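R-imine reductase (PDB 3ZGY) catalyses the NADPH-dependent, R-selective reduction of an imine substrate. Local coordinates at residues V89-D94 / E119-W123. Sequence-based numbering, arbitrary orientation.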
ATOM      1  N   VAL D  89      -5.120 -19.246  23.741  1.00 40.53           N
ATOM      2  CA  VAL D  89      -3.825 -19.557  24.336  1.00 41.56           C
ATOM      3  C   VAL D  89      -4.030 -19.670  25.819  1.00 41.61           C
ATOM      4  O   VAL D  89      -3.528 -20.600  26.461  1.00 40.35           O
ATOM      5  CB  VAL D  89      -2.750 -18.505  24.010  1.00 39.24           C
ATOM      6  CG1 VAL D  89      -1.478 -18.785  24.777  1.00 37.93           C
ATOM      7  CG2 VAL D  89      -2.428 -18.484  22.519  1.00 41.45           C
ATOM      8  N   HIS D  90      -4.707 -18.666  26.377  1.00 44.57           N
ATOM      9  CA  HIS D  90      -5.066 -18.648  27.814  1.00 43.65           C
ATOM     10  C   HIS D  90      -5.719 -19.955  28.206  1.00 42.67           C
ATOM     11  O   HIS D  90      -5.344 -20.580  29.190  1.00 42.80           O
ATOM     12  CB  HIS D  90      -6.058 -17.513  28.124  1.00 42.95           C
ATOM     13  CG  HIS D  90      -5.413 -16.220  28.454  1.00 44.95           C
ATOM     14  ND1 HIS D  90      -4.682 -16.034  29.594  1.00 47.28           N
ATOM     15  CD2 HIS D  90      -5.349 -15.060  27.769  1.00 51.79           C
ATOM     16  CE1 HIS D  90      -4.172 -14.816  29.585  1.00 49.08           C
ATOM     17  NE2 HIS D  90      -4.563 -14.206  28.490  1.00 49.16           N
ATOM     18  N   ALA D  91      -6.711 -20.356  27.424  1.00 44.09           N
ATOM     19  CA  ALA D  91      -7.540 -21.523  27.765  1.00 47.35           C
ATOM     20  C   ALA D  91      -6.751 -22.850  27.750  1.00 48.72           C
ATOM     21  O   ALA D  91      -7.012 -23.741  28.553  1.00 45.02           O
ATOM     22  CB  ALA D  91      -8.753 -21.574  26.850  1.00 41.85           C
ATOM     23  N   LEU D  92      -5.757 -22.952  26.873  1.00 44.49           N
ATOM     24  CA  LEU D  92      -5.013 -24.183  26.770  1.00 44.35           C
ATOM     25  C   LEU D  92      -3.860 -24.228  27.706  1.00 45.79           C
ATOM     26  O   LEU D  92      -3.529 -25.299  28.186  1.00 53.56           O
ATOM     27  CB  LEU D  92      -4.484 -24.358  25.356  1.00 46.96           C
ATOM     28  CG  LEU D  92      -5.560 -24.451  24.283  1.00 48.33           C
ATOM     29  CD1 LEU D  92      -4.892 -24.635  22.940  1.00 51.64           C
ATOM     30  CD2 LEU D  92      -6.491 -25.606  24.594  1.00 45.62           C
ATOM     31  N   LEU D  93      -3.206 -23.093  27.937  1.00 43.02           N
ATOM     32  CA  LEU D  93      -1.959 -23.097  28.683  1.00 45.24           C
ATOM     33  C   LEU D  93      -2.104 -22.764  30.202  1.00 49.22           C
ATOM     34  O   LEU D  93      -1.375 -23.300  31.005  1.00 41.01           O
ATOM     35  CB  LEU D  93      -0.995 -22.123  28.056  1.00 49.90           C
ATOM     36  CG  LEU D  93      -0.568 -22.427  26.626  1.00 54.64           C
ATOM     37  CD1 LEU D  93       0.575 -21.507  26.219  1.00 53.15           C
ATOM     38  CD2 LEU D  93      -0.166 -23.883  26.465  1.00 48.13           C
ATOM     39  N   ASP D  94      -3.039 -21.884  30.575  1.00 46.02           N
ATOM     40  CA  ASP D  94      -3.144 -21.463  31.965  1.00 40.97           C
ATOM     41  C   ASP D  94      -3.379 -22.653  32.894  1.00 42.63           C
ATOM     42  O   ASP D  94      -2.774 -22.731  33.949  1.00 43.03           O
ATOM     43  CB  ASP D  94      -4.197 -20.349  32.147  1.00 40.18           C
ATOM     44  CG  ASP D  94      -3.764 -18.980  31.542  1.00 42.22           C
ATOM     45  OD1 ASP D  94      -2.586 -18.810  31.213  1.00 53.31           O
ATOM     46  OD2 ASP D  94      -4.595 -18.041  31.435  1.00 40.93           O
ATOM     47  N   GLU D 119       2.100  -9.758  28.060  1.00 34.32           N
ATOM     48  CA  GLU D 119       1.500 -10.508  29.174  1.00 38.69           C
ATOM     49  C   GLU D 119       1.977 -11.947  29.181  1.00 42.61           C
ATOM     50  O   GLU D 119       2.386 -12.470  30.228  1.00 40.56           O
ATOM     51  CB  GLU D 119      -0.013 -10.514  29.098  1.00 40.99           C
ATOM     52  CG  GLU D 119      -0.740 -11.088  30.320  1.00 45.18           C
ATOM     53  CD  GLU D 119      -0.881 -12.610  30.306  1.00 53.98           C
ATOM     54  OE1 GLU D 119      -1.147 -13.204  29.227  1.00 47.51           O
ATOM     55  OE2 GLU D 119      -0.676 -13.227  31.389  1.00 62.67           O
ATOM     56  N   ARG D 120       1.948 -12.590  28.018  1.00 39.26           N
ATOM     57  CA  ARG D 120       2.382 -13.978  27.958  1.00 40.07           C
ATOM     58  C   ARG D 120       3.850 -14.131  28.274  1.00 37.96           C
ATOM     59  O   ARG D 120       4.227 -15.059  28.965  1.00 33.10           O
ATOM     60  CB  ARG D 120       2.113 -14.597  26.589  1.00 43.96           C
ATOM     61  CG  ARG D 120       0.669 -14.952  26.352  1.00 42.83           C
ATOM     62  CD  ARG D 120       0.237 -16.168  27.111  1.00 46.14           C
ATOM     63  NE  ARG D 120      -0.350 -15.837  28.393  1.00 52.66           N
ATOM     64  CZ  ARG D 120      -0.853 -16.742  29.219  1.00 48.18           C
ATOM     65  NH1 ARG D 120      -0.829 -18.004  28.893  1.00 52.17           N
ATOM     66  NH2 ARG D 120      -1.366 -16.378  30.373  1.00 45.30           N
ATOM     67  N   ALA D 121       4.669 -13.205  27.786  1.00 36.34           N
ATOM     68  CA  ALA D 121       6.062 -13.173  28.200  1.00 32.60           C
ATOM     69  C   ALA D 121       6.211 -13.126  29.716  1.00 34.34           C
ATOM     70  O   ALA D 121       6.934 -13.952  30.277  1.00 37.51           O
ATOM     71  CB  ALA D 121       6.775 -12.007  27.574  1.00 34.40           C
ATOM     72  N   ALA D 122       5.517 -12.206  30.405  1.00 31.84           N
ATOM     73  CA  ALA D 122       5.562 -12.227  31.876  1.00 30.18           C
ATOM     74  C   ALA D 122       5.099 -13.583  32.475  1.00 30.77           C
ATOM     75  O   ALA D 122       5.718 -14.160  33.368  1.00 32.45           O
ATOM     76  CB  ALA D 122       4.754 -11.091  32.425  1.00 27.95           C
ATOM     77  N   TRP D 123       4.029 -14.120  31.919  1.00 32.53           N
ATOM     78  CA  TRP D 123       3.459 -15.373  32.397  1.00 36.20           C
ATOM     79  C   TRP D 123       4.401 -16.527  32.196  1.00 35.21           C
ATOM     80  O   TRP D 123       4.668 -17.289  33.110  1.00 37.10           O
ATOM     81  CB  TRP D 123       2.168 -15.639  31.661  1.00 35.43           C
ATOM     82  CG  TRP D 123       1.604 -16.920  31.875  1.00 34.85           C
ATOM     83  CD1 TRP D 123       0.775 -17.238  32.814  1.00 35.01           C
ATOM     84  CD2 TRP D 123       1.779 -18.090  31.063  1.00 44.14           C
ATOM     85  NE1 TRP D 123       0.433 -18.545  32.719  1.00 39.11           N
ATOM     86  CE2 TRP D 123       1.050 -19.104  31.656  1.00 40.29           C
ATOM     87  CE3 TRP D 123       2.476 -18.359  29.887  1.00 47.86           C
ATOM     88  CZ2 TRP D 123       0.949 -20.363  31.123  1.00 47.45           C
ATOM     89  CZ3 TRP D 123       2.417 -19.623  29.378  1.00 52.81           C
ATOM     90  CH2 TRP D 123       1.659 -20.615  29.996  1.00 49.35           C
TER
HETATM   91  O   HOH W   1      -2.159 -12.418  26.937  1.00 44.36           O
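Asp94, next after helix residues 89-93, and Arg120 of helix 114-126 make the salt bridge across this contact. Both end nitrogens of Arg120 converge on one carboxylate oxygen: NH2 reaches Asp94 OD1 at 2.8 Å and NH1 reaches the same OD1 at 3.0 Å. OD1 lies near the guanidinium plane, yet the carboxylate is turned 55° from it, so this is a two-nitrogen grip on one oxygen rather than a flat bidentate pair. The other oxygen is taken up within its own segment, 89-94: His90 ND1 donates to Asp94 OD2 (2.7 Å), in the ring plane and almost straight. On the arginine side, NE gives a salt bridge to Glu119 OE1 at 2.9 Å, and a water that donates to OE1 also makes a weak bond with His90 NE2.

Flat groups come next. Bends at chi2 and chi3 fold the Arg120 chain back over its helical neighbour Trp123, placing NH1 3.3 Å above the centre of the indole face. His90 ND1 comes over the opposite face of the guanidinium, with its ring tilted 56° to that group, so the two do not stack. Apolar contacts complete the join: Leu93 CB meets Trp123 CH2 at 3.6 Å, and Val89 CG1 touches Arg120 CD. Leu93 and Trp123 both also rest on Leu106 of strand 105-108.

Segments 89-93 and 119-123 run nearly parallel, 15° apart, and belong to successive beta-alpha-beta crossovers of the Rossmann-type domain; Val89 also touches Val83, which binds NADP(+) in a structure of this protein though none is bound to this chain. A leucine in place of Arg120 would probably leave Asp94 OD1 and Glu119 without their shared cation. With that cation between them, the two carboxylates, 5.9 Å apart from Asp94 OD1 to Glu119 OE2, probably repel less, and both are likely to favour the ionised form.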